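Long-range contacts in vinylacetyl-CoA Delta-isomerase (Nitrosopumilus maritimus SCM1, PDB 6VJR), which binds FAD and a [4Fe-4S] cluster and probably acts as a 4-hydroxybutyryl-CoA dehydratase with vinylacetyl-CoA delta-isomerase activity: residues Leu332-Ile336 / Phe372-Ile376; Lys296-Gly300 / Gly439-Ser444; Ala311-Gly315 / Gly412-Val416; Val302-Ala307 / Leu427-Thr432. All blocks are in the same frame, centred on the assembly; numbering follows the deposited sequence.

Contact 1: Leu332-Ile336 / Phe372-Ile376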
# COMPACT_ATOMS: atom_id res chain seq x y z
N LEU A 332 8.35 -9.32 -2.00
CA LEU A 332 7.26 -9.62 -1.05
C LEU A 332 7.34 -11.06 -0.54
O LEU A 332 7.15 -11.37 0.64
CB LEU A 332 5.94 -9.34 -1.74
CG LEU A 332 5.66 -7.89 -2.16
CD1 LEU A 332 4.33 -7.78 -2.86
CD2 LEU A 332 5.67 -6.98 -0.93
N ASN A 333 7.62 -11.96 -1.47
CA ASN A 333 7.74 -13.39 -1.15
C ASN A 333 8.88 -13.64 -0.15
O ASN A 333 8.70 -14.33 0.85
CB ASN A 333 7.92 -14.19 -2.44
CG ASN A 333 7.64 -15.66 -2.27
OD1 ASN A 333 6.60 -16.05 -1.71
ND2 ASN A 333 8.52 -16.49 -2.79
N GLU A 334 10.02 -12.99 -0.37
CA GLU A 334 11.15 -13.18 0.52
C GLU A 334 10.95 -12.52 1.87
O GLU A 334 11.51 -12.93 2.88
CB GLU A 334 12.46 -12.74 -0.09
CG GLU A 334 12.81 -13.51 -1.35
CD GLU A 334 12.99 -15.01 -1.24
OE1 GLU A 334 13.22 -15.55 -0.13
OE2 GLU A 334 13.00 -15.62 -2.34
N THR A 335 10.13 -11.47 1.91
CA THR A 335 9.80 -10.81 3.17
C THR A 335 9.10 -11.82 4.10
O THR A 335 9.34 -11.88 5.30
CB THR A 335 8.94 -9.55 2.89
OG1 THR A 335 9.73 -8.58 2.21
CG2 THR A 335 8.55 -8.86 4.19
N ILE A 336 8.15 -12.59 3.55
CA ILE A 336 7.47 -13.63 4.32
C ILE A 336 8.49 -14.66 4.78
O ILE A 336 8.50 -15.07 5.97
CB ILE A 336 6.34 -14.27 3.49
CG1 ILE A 336 5.27 -13.25 3.20
CG2 ILE A 336 5.80 -15.50 4.21
CD1 ILE A 336 4.37 -13.65 2.05
N PHE A 372 0.38 -10.35 1.26
CA PHE A 372 1.24 -10.34 0.08
C PHE A 372 0.81 -11.33 -1.00
O PHE A 372 0.98 -11.02 -2.20
CB PHE A 372 2.72 -10.51 0.42
CG PHE A 372 3.29 -9.40 1.27
CD1 PHE A 372 2.64 -8.16 1.43
CD2 PHE A 372 4.52 -9.58 1.92
CE1 PHE A 372 3.20 -7.18 2.24
CE2 PHE A 372 5.06 -8.57 2.69
CZ PHE A 372 4.39 -7.37 2.85
N PRO A 373 0.34 -12.57 -0.69
CA PRO A 373 -0.10 -13.48 -1.76
C PRO A 373 -1.10 -12.80 -2.70
O PRO A 373 -1.11 -13.10 -3.89
CB PRO A 373 -0.64 -14.71 -1.02
CG PRO A 373 0.21 -14.69 0.25
CD PRO A 373 0.25 -13.22 0.64
N TYR A 374 -1.98 -11.97 -2.12
CA TYR A 374 -2.97 -11.28 -2.92
C TYR A 374 -2.32 -10.35 -3.93
O TYR A 374 -2.80 -10.23 -5.06
CB TYR A 374 -3.97 -10.60 -2.01
CG TYR A 374 -4.93 -11.53 -1.28
CD1 TYR A 374 -4.57 -12.11 -0.07
CD2 TYR A 374 -6.17 -11.86 -1.80
CE1 TYR A 374 -5.43 -12.96 0.61
CE2 TYR A 374 -7.05 -12.68 -1.13
CZ TYR A 374 -6.65 -13.29 0.06
OH TYR A 374 -7.49 -14.07 0.79
N GLU A 375 -1.23 -9.71 -3.55
CA GLU A 375 -0.53 -8.81 -4.46
C GLU A 375 0.28 -9.59 -5.50
O GLU A 375 0.39 -9.24 -6.69
CB GLU A 375 0.33 -7.87 -3.65
CG GLU A 375 1.06 -6.83 -4.53
CD GLU A 375 0.25 -5.87 -5.40
OE1 GLU A 375 -0.98 -5.90 -5.31
OE2 GLU A 375 0.85 -5.12 -6.22
N ILE A 376 0.95 -10.68 -5.05
CA ILE A 376 1.70 -11.50 -5.99
C ILE A 376 0.76 -12.03 -7.07
O ILE A 376 1.09 -12.07 -8.27
CB ILE A 376 2.45 -12.59 -5.19
CG1 ILE A 376 3.52 -11.99 -4.23
CG2 ILE A 376 3.10 -13.59 -6.12
CD1 ILE A 376 4.10 -12.97 -3.24

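Contact 2: Lys296-Gly300 / Gly439-Ser444. With FE (Fe (III) ion), chain I; SF4 (iron/sulfur cluster), chain E; FAD (flavin-adenine dinucleotide), chain F.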
# COMPACT_ATOMS: atom_id res chain seq x y z
N LYS A 296 4.07 -21.03 1.85
CA LYS A 296 3.48 -20.21 0.81
C LYS A 296 4.54 -19.49 -0.03
O LYS A 296 4.27 -19.03 -1.13
CB LYS A 296 2.60 -19.12 1.44
CG LYS A 296 1.44 -19.64 2.26
CD LYS A 296 0.46 -20.57 1.58
CE LYS A 296 -0.52 -21.10 2.62
NZ LYS A 296 -1.45 -22.05 2.06
N THR A 297 5.77 -19.44 0.49
CA THR A 297 6.86 -18.88 -0.28
C THR A 297 7.32 -19.82 -1.39
O THR A 297 7.85 -19.34 -2.41
CB THR A 297 8.02 -18.40 0.57
OG1 THR A 297 8.76 -19.46 1.16
CG2 THR A 297 7.58 -17.42 1.64
N GLY A 298 7.18 -21.14 -1.18
CA GLY A 298 7.41 -22.07 -2.27
C GLY A 298 6.35 -21.96 -3.38
O GLY A 298 6.66 -22.03 -4.57
N LEU A 299 5.09 -21.75 -2.99
CA LEU A 299 4.04 -21.48 -3.95
C LEU A 299 4.31 -20.15 -4.68
O LEU A 299 4.14 -20.05 -5.89
CB LEU A 299 2.69 -21.42 -3.24
CG LEU A 299 1.98 -22.75 -3.06
CD1 LEU A 299 2.83 -23.73 -2.25
CD2 LEU A 299 0.64 -22.54 -2.46
N GLY A 300 4.78 -19.15 -3.94
CA GLY A 300 5.20 -17.89 -4.54
C GLY A 300 6.27 -18.09 -5.60
O GLY A 300 6.20 -17.48 -6.66
N GLY A 439 -5.91 -22.38 -1.20
CA GLY A 439 -4.80 -22.40 -0.27
C GLY A 439 -3.91 -21.17 -0.37
O GLY A 439 -3.58 -20.57 0.67
N TYR A 440 -3.59 -20.71 -1.58
CA TYR A 440 -2.61 -19.66 -1.69
C TYR A 440 -3.15 -18.33 -1.14
O TYR A 440 -2.41 -17.54 -0.56
CB TYR A 440 -2.12 -19.54 -3.13
CG TYR A 440 -0.96 -18.58 -3.30
CD1 TYR A 440 0.19 -18.70 -2.57
CD2 TYR A 440 -1.07 -17.46 -4.10
CE1 TYR A 440 1.25 -17.82 -2.71
CE2 TYR A 440 -0.02 -16.56 -4.23
CZ TYR A 440 1.13 -16.70 -3.50
OH TYR A 440 2.16 -15.81 -3.59
N LEU A 441 -4.43 -18.07 -1.38
CA LEU A 441 -5.07 -16.84 -0.97
C LEU A 441 -5.85 -17.04 0.31
O LEU A 441 -5.44 -16.52 1.36
CB LEU A 441 -5.93 -16.23 -2.09
CG LEU A 441 -5.20 -15.91 -3.38
CD1 LEU A 441 -6.15 -15.25 -4.39
CD2 LEU A 441 -3.99 -15.05 -3.13
N THR A 442 -6.97 -17.76 0.27
CA THR A 442 -7.85 -17.74 1.41
C THR A 442 -7.28 -18.45 2.65
O THR A 442 -7.54 -18.00 3.78
CB THR A 442 -9.22 -18.27 0.98
OG1 THR A 442 -9.62 -17.66 -0.26
CG2 THR A 442 -10.27 -17.90 2.01
N GLU A 443 -6.51 -19.53 2.48
CA GLU A 443 -5.90 -20.14 3.64
C GLU A 443 -4.76 -19.26 4.17
O GLU A 443 -4.55 -19.19 5.37
CB GLU A 443 -5.40 -21.55 3.34
CG GLU A 443 -5.29 -22.33 4.64
CD GLU A 443 -3.94 -22.39 5.27
OE1 GLU A 443 -2.97 -22.12 4.51
OE2 GLU A 443 -3.88 -22.79 6.45
N SER A 444 -4.07 -18.52 3.29
CA SER A 444 -3.13 -17.51 3.76
C SER A 444 -3.83 -16.50 4.67
O SER A 444 -3.31 -16.03 5.67
CB SER A 444 -2.40 -16.83 2.59
OG SER A 444 -1.52 -17.76 1.97
FE FE I . -2.59 -23.37 7.80
FE1 SF4 E . -0.66 -24.99 6.11
FE2 SF4 E . 0.88 -24.56 3.87
FE3 SF4 E . -0.75 -26.58 3.93
FE4 SF4 E . 1.53 -26.69 5.34
S1 SF4 E . 1.34 -26.71 3.11
S2 SF4 E . -0.61 -27.29 6.10
S3 SF4 E . 1.63 -24.48 6.07
S4 SF4 E . -1.39 -24.41 4.10
PA FAD F . -14.57 -16.39 11.57
O1A FAD F . -14.09 -16.54 12.95
O2A FAD F . -16.02 -16.54 11.33
O5B FAD F . -13.94 -15.03 11.03
C5B FAD F . -14.66 -14.14 10.14
C4B FAD F . -14.33 -12.73 10.51
O4B FAD F . -14.96 -12.40 11.78
C3B FAD F . -12.84 -12.38 10.68
O3B FAD F . -12.58 -11.05 10.20
C2B FAD F . -12.64 -12.44 12.19
O2B FAD F . -11.55 -11.70 12.72
C1B FAD F . -13.98 -11.91 12.68
N9A FAD F . -14.35 -12.39 14.01
C8A FAD F . -14.69 -13.66 14.42
N7A FAD F . -15.01 -13.77 15.68
C5A FAD F . -14.84 -12.48 16.16
C6A FAD F . -15.02 -11.93 17.45
N6A FAD F . -15.46 -12.63 18.49
N1A FAD F . -14.71 -10.62 17.61
C2A FAD F . -14.30 -9.92 16.53
N3A FAD F . -14.13 -10.32 15.28
C4A FAD F . -14.42 -11.63 15.15
N1 FAD F . -8.38 -25.24 11.18
C2 FAD F . -8.02 -26.42 11.78
O2 FAD F . -8.26 -26.67 12.98
N3 FAD F . -7.32 -27.36 11.05
C4 FAD F . -6.96 -27.25 9.73
O4 FAD F . -6.43 -28.17 9.13
C4X FAD F . -7.43 -26.03 9.09
N5 FAD F . -7.15 -25.85 7.80
C5X FAD F . -7.79 -24.81 7.15
C6 FAD F . -7.72 -24.70 5.75
C7 FAD F . -8.39 -23.70 5.07
C7M FAD F . -8.38 -23.68 3.56
C8 FAD F . -9.03 -22.67 5.80
C8M FAD F . -9.66 -21.52 5.08
C9 FAD F . -9.03 -22.71 7.17
C9A FAD F . -8.44 -23.79 7.86
N10 FAD F . -8.54 -23.92 9.25
C10 FAD F . -8.12 -25.08 9.90
C1' FAD F . -9.46 -23.00 9.92
C2' FAD F . -8.97 -21.62 10.27
O2' FAD F . -8.18 -21.73 11.46
C3' FAD F . -10.16 -20.67 10.50
O3' FAD F . -10.73 -20.46 9.23
C4' FAD F . -9.83 -19.37 11.24
O4' FAD F . -9.52 -19.62 12.61
C5' FAD F . -10.96 -18.36 11.17
O5' FAD F . -12.13 -18.92 11.73
P FAD F . -13.47 -18.96 10.92
O1P FAD F . -13.31 -19.60 9.61
O2P FAD F . -14.49 -19.47 11.84
O3P FAD F . -13.84 -17.44 10.58
O HOH W 1 3.88 -16.20 -1.56

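Contact 3: Ala311-Gly315 / Gly412-Val416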
# COMPACT_ATOMS: atom_id res chain seq x y z
N ALA A 311 5.51 -14.30 -19.76
CA ALA A 311 6.16 -13.12 -20.33
C ALA A 311 7.08 -13.53 -21.49
O ALA A 311 7.08 -12.91 -22.56
CB ALA A 311 6.91 -12.31 -19.30
N ASP A 312 7.86 -14.60 -21.28
CA ASP A 312 8.73 -15.17 -22.29
C ASP A 312 7.93 -15.63 -23.51
O ASP A 312 8.22 -15.20 -24.64
CB ASP A 312 9.49 -16.30 -21.62
CG ASP A 312 10.34 -17.17 -22.51
OD1 ASP A 312 10.30 -16.95 -23.71
OD2 ASP A 312 11.02 -18.10 -21.97
N TYR A 313 6.86 -16.39 -23.28
CA TYR A 313 6.04 -16.91 -24.37
C TYR A 313 5.36 -15.78 -25.15
O TYR A 313 5.07 -15.93 -26.36
CB TYR A 313 5.00 -17.85 -23.77
CG TYR A 313 5.51 -19.18 -23.25
CD1 TYR A 313 6.78 -19.67 -23.56
CD2 TYR A 313 4.64 -20.03 -22.56
CE1 TYR A 313 7.18 -20.91 -23.12
CE2 TYR A 313 5.03 -21.29 -22.17
CZ TYR A 313 6.28 -21.75 -22.49
OH TYR A 313 6.65 -23.00 -22.04
N ASN A 314 5.02 -14.68 -24.44
CA ASN A 314 4.39 -13.53 -25.05
C ASN A 314 5.35 -12.68 -25.85
O ASN A 314 4.89 -11.78 -26.54
CB ASN A 314 3.62 -12.65 -24.07
CG ASN A 314 2.39 -13.29 -23.48
OD1 ASN A 314 1.82 -14.22 -24.05
ND2 ASN A 314 1.91 -12.72 -22.38
N GLY A 315 6.66 -12.86 -25.67
CA GLY A 315 7.62 -12.09 -26.42
C GLY A 315 8.12 -10.81 -25.73
O GLY A 315 8.84 -10.06 -26.39
N GLY A 412 2.06 -17.27 -29.39
CA GLY A 412 2.86 -16.22 -28.78
C GLY A 412 3.99 -15.87 -29.76
O GLY A 412 3.81 -15.77 -30.99
N ARG A 413 5.18 -15.66 -29.21
CA ARG A 413 6.34 -15.50 -30.06
C ARG A 413 6.62 -16.77 -30.86
O ARG A 413 6.22 -17.88 -30.49
CB ARG A 413 7.56 -15.07 -29.26
CG ARG A 413 8.06 -16.12 -28.31
CD ARG A 413 9.43 -15.75 -27.79
NE ARG A 413 9.83 -16.71 -26.76
CZ ARG A 413 10.44 -17.86 -26.95
NH1 ARG A 413 10.76 -18.61 -25.91
NH2 ARG A 413 10.74 -18.25 -28.16
N LYS A 414 7.31 -16.61 -31.99
CA LYS A 414 7.53 -17.71 -32.90
C LYS A 414 8.32 -18.80 -32.18
O LYS A 414 9.27 -18.54 -31.44
CB LYS A 414 8.24 -17.18 -34.16
CG LYS A 414 8.44 -18.14 -35.29
CD LYS A 414 9.18 -17.46 -36.43
CE LYS A 414 10.63 -17.30 -36.12
NZ LYS A 414 11.43 -16.94 -37.30
N GLY A 415 7.90 -20.03 -32.39
CA GLY A 415 8.64 -21.17 -31.86
C GLY A 415 8.03 -21.72 -30.57
O GLY A 415 8.33 -22.84 -30.20
N VAL A 416 7.20 -20.92 -29.90
CA VAL A 416 6.52 -21.36 -28.69
C VAL A 416 5.34 -22.24 -29.05
O VAL A 416 4.47 -21.90 -29.84
CB VAL A 416 6.05 -20.18 -27.84
CG1 VAL A 416 5.17 -20.64 -26.68
CG2 VAL A 416 7.25 -19.35 -27.40

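Contact 4: Val302-Ala307 / Leu427-Thr432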
# COMPACT_ATOMS: atom_id res chain seq x y z
N VAL A 302 6.78 -20.72 -7.45
CA VAL A 302 6.08 -21.31 -8.61
C VAL A 302 5.34 -20.22 -9.39
O VAL A 302 5.45 -20.17 -10.61
CB VAL A 302 5.14 -22.44 -8.17
CG1 VAL A 302 4.27 -22.92 -9.32
CG2 VAL A 302 5.88 -23.60 -7.54
N LEU A 303 4.57 -19.37 -8.71
CA LEU A 303 3.78 -18.33 -9.37
C LEU A 303 4.68 -17.33 -10.10
O LEU A 303 4.39 -16.88 -11.19
CB LEU A 303 2.83 -17.74 -8.35
CG LEU A 303 1.80 -16.78 -8.95
CD1 LEU A 303 1.06 -17.35 -10.10
CD2 LEU A 303 0.82 -16.39 -7.82
N ILE A 304 5.80 -16.97 -9.46
CA ILE A 304 6.77 -16.08 -10.07
C ILE A 304 7.32 -16.72 -11.35
O ILE A 304 7.40 -16.12 -12.42
CB ILE A 304 7.88 -15.74 -9.08
CG1 ILE A 304 7.37 -14.88 -7.94
CG2 ILE A 304 9.07 -15.14 -9.80
CD1 ILE A 304 8.32 -14.81 -6.76
N GLY A 305 7.67 -18.00 -11.24
CA GLY A 305 8.13 -18.75 -12.39
C GLY A 305 7.08 -18.80 -13.51
O GLY A 305 7.43 -18.72 -14.69
N ALA A 306 5.80 -18.97 -13.15
CA ALA A 306 4.75 -18.99 -14.15
C ALA A 306 4.62 -17.63 -14.84
O ALA A 306 4.48 -17.59 -16.06
CB ALA A 306 3.47 -19.41 -13.54
N ALA A 307 4.68 -16.54 -14.05
CA ALA A 307 4.57 -15.21 -14.63
C ALA A 307 5.76 -14.97 -15.59
O ALA A 307 5.61 -14.43 -16.69
CB ALA A 307 4.54 -14.22 -13.50
N LEU A 427 -2.07 -22.72 -15.24
CA LEU A 427 -1.40 -22.75 -13.95
C LEU A 427 -1.65 -21.46 -13.17
O LEU A 427 -1.99 -21.49 -11.97
CB LEU A 427 0.07 -23.14 -14.05
CG LEU A 427 0.79 -23.25 -12.71
CD1 LEU A 427 0.22 -24.32 -11.81
CD2 LEU A 427 2.27 -23.47 -12.95
N ILE A 428 -1.48 -20.32 -13.85
CA ILE A 428 -1.73 -19.02 -13.22
C ILE A 428 -3.18 -18.90 -12.77
O ILE A 428 -3.44 -18.49 -11.64
CB ILE A 428 -1.28 -17.86 -14.12
CG1 ILE A 428 0.21 -17.93 -14.39
CG2 ILE A 428 -1.64 -16.53 -13.47
CD1 ILE A 428 0.72 -16.97 -15.45
N GLU A 429 -4.13 -19.29 -13.63
CA GLU A 429 -5.54 -19.28 -13.25
C GLU A 429 -5.79 -20.14 -12.00
O GLU A 429 -6.46 -19.75 -11.06
CB GLU A 429 -6.38 -19.75 -14.43
CG GLU A 429 -7.88 -19.65 -14.20
CD GLU A 429 -8.78 -20.50 -15.13
OE1 GLU A 429 -8.25 -21.46 -15.75
OE2 GLU A 429 -10.00 -20.21 -15.26
N ASN A 430 -5.19 -21.33 -11.99
CA ASN A 430 -5.36 -22.27 -10.90
C ASN A 430 -4.90 -21.71 -9.56
O ASN A 430 -5.50 -21.98 -8.54
CB ASN A 430 -4.60 -23.55 -11.24
CG ASN A 430 -4.43 -24.54 -10.11
OD1 ASN A 430 -5.36 -25.25 -9.71
ND2 ASN A 430 -3.24 -24.56 -9.55
N MET A 431 -3.80 -20.98 -9.58
CA MET A 431 -3.22 -20.45 -8.35
C MET A 431 -3.83 -19.11 -7.91
O MET A 431 -3.65 -18.74 -6.74
CB MET A 431 -1.71 -20.31 -8.50
CG MET A 431 -1.04 -21.66 -8.67
SD MET A 431 0.75 -21.59 -8.69
CE MET A 431 1.02 -21.36 -6.92
N THR A 432 -4.51 -18.38 -8.80
CA THR A 432 -5.04 -17.05 -8.47
C THR A 432 -6.56 -17.00 -8.37
O THR A 432 -7.09 -16.14 -7.67
CB THR A 432 -4.48 -16.05 -9.47
OG1 THR A 432 -4.97 -16.29 -10.78
CG2 THR A 432 -2.96 -16.02 -9.45

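Contact 1: Leu332-Ile336 / Phe372-Ile376
L332 and F372 each hold CG beside the backbone N and anti to the carbonyl carbon (chi1 -64° and -62°), and this sends the leucine branches and the phenyl ring into the same space from facing helices. The pair is an antiparallel helix packing in the helical C-terminal part of an acyl-CoA dehydrogenase-like fold: helices 320-345 and 372-384 run at 158° to each other at these segments, their axes 10.1 Å apart. L332 suits its place because it has two methyls to spend. CD2 stands squarely over the centre of the F372 ring, 3.8 Å from the centroid, in a CH-pi contact, while CD1 lies 3.8 Å from CG in the aliphatic part of E375. The glutamate carries its carboxylate away to R378, so apolar and polar ends are kept apart. T335 touches the same ring at its edge, in plane, with CG2 3.8 Å from F372 CE2; its hydroxyl turns back to the carbonyl of H331. I336 slides past F372 in the opposite direction and brings CD1 to 3.9 Å from F372 CB. One turn along helix 372-384, I376 rests CD1 against the CB of N333, 4.1 Å away, and the asparagine amide goes on to T297. Beside the leucine, the ring also comes close to backbone: F372 CD2 lies 3.4 Å from L332 O, which takes a weak helical bond from I336 N.

Contact 2: Lys296-Gly300 / Gly439-Ser444
The iron-sulfur and FAD site is bordered here by K296 and E443, which face each other from the antiparallel helices 295-314 and 437-446. E443 binds the iron(III) ion through OE2, together with H289 and Y293, and its CG lies 3.4 Å from C7 of the flavin. K296 crosses it at about a right angle; the salt bridge to E443 OE1 is less certain, because that oxygen sits too near the cluster in the model. Firmer is the second bond of the ammonium, from K296 NZ to G439 O at 2.9 Å, reached from above the carbonyl plane. That carbonyl lies in a wider pi-type turn, where S444 N returns to G439 O only weakly. The lysine methylenes pass S444, with CD 3.5 Å from OG, and this hydroxyl is tied back to Y440 O at 2.7 Å. Farther from the metals, L299 sets CB 3.8 Å from Y440 CD1. The tyrosine hydroxyl donates a hydrogen bond to a water, OH to O 2.7 Å, and the water donates to K296 O; that hydroxyl also lies near G300 CA. A flavin set close to a [4Fe-4S] cluster, with E443 here among flavin, iron ion and cluster, is the cofactor pairing of 4-hydroxybutyryl-CoA dehydratases.

Contact 3: Ala311-Gly315 / Gly412-Val416
R413 takes hold of D312 side-on, its guanidinium nearly coplanar with the carboxylate (12° between planes). NH1 reaches OD1 of D312 on the syn side at 2.8 Å. NE forks, meeting D312 OD1 nearly along its C-O direction and D312 O at 3.1 Å, the latter from above the carbonyl plane. A straighter bond joins R413 N to Y313 O at 2.9 Å; the next residue, N314, touches an FAD. The arginine turns back over the helix end because CG sits between its own backbone N and carbonyl carbon (chi1 67°), with the chain extended to NE. Branched V416 meets two flat groups with its two methyls: CG1 covers one face of the Y313 ring, 3.9 Å from its centroid, and CG2 sits 3.5 Å above the guanidinium plane of R413. G315 ends helix 295-314 in a Schellman motif, its positive phi suiting glycine, and its N bonds D312 O from the face opposite to NE. G412 leaves room for Y313 O, where a CB would clash, and G415 accepts the positive phi of the type II turn from R413 to V416. Farther out, D312 OD2 pairs with K468 and Y313 OH with D480, both of the second subunit. A leucine in place of R413 would probably leave D312 OD1 without its charged partner and take the side-chain donor from D312 O. The chemistry is that of a helix C-terminus: a cation and a backbone N-H supply donors to carbonyls of the last turn, and probably offset their partial negative charge.

Contact 4: Val302-Ala307 / Leu427-Thr432
Helices 295-314 and 418-432 of the helical, acyl-CoA dehydrogenase-like C-terminal region pass antiparallel around A306 and I428, whose CA atoms are 6.5 Å apart, with 144° between the short segments and axes 10.1 Å apart. No hydrogen bond crosses, and small and branched apolar groups fill the interface. A306 is small enough to let I428 lie close, CB to CG1 3.7 Å, and the isoleucine CD1 continues along the alanine carbonyl. At the other end V302 sets CG1 3.8 Å from SD of M431, a flexible thioether that bends at its last torsion to bring CE to 4.3 Å from L303 CB. L427 CD2 approaches both V302 and A306. T432 meets L303 methyl to methyl, CG2 to CD2 at 4.1 Å, while chi1 of 67° turns OG1 back to I428 O, 2.8 Å away and above the carbonyl plane. A valine in place of T432 would probably cost I428 O its side-chain donor and Q381 NE2 the hydroxyl it bonds. The pair is itself enclosed: L303 continues onto helix 372-384, I304 and A307 press on helix 320-345, and A306 and L427 pack on A471 of the second subunit.

Helix 295-314 comes first and carries three of the sites in order: 296-300 for contact 2, 302-307 for contact 4 and 311-315 for contact 3. The chain then enters helix 320-345, and its return at 372-376 closes contact 1, the innermost loop. Closure follows outward, contact 3 at 412-416, contact 4 at 427-432 and contact 2 at 439-444, so all four loops nest and none cross. Contacts 1, 2 and 4 touch one another: N333 reaches T297, while L303 meets both I376 and Y440. Contact 3 stands about 13 Å from contact 2, nearest atoms, fastening the far end of the shared helix.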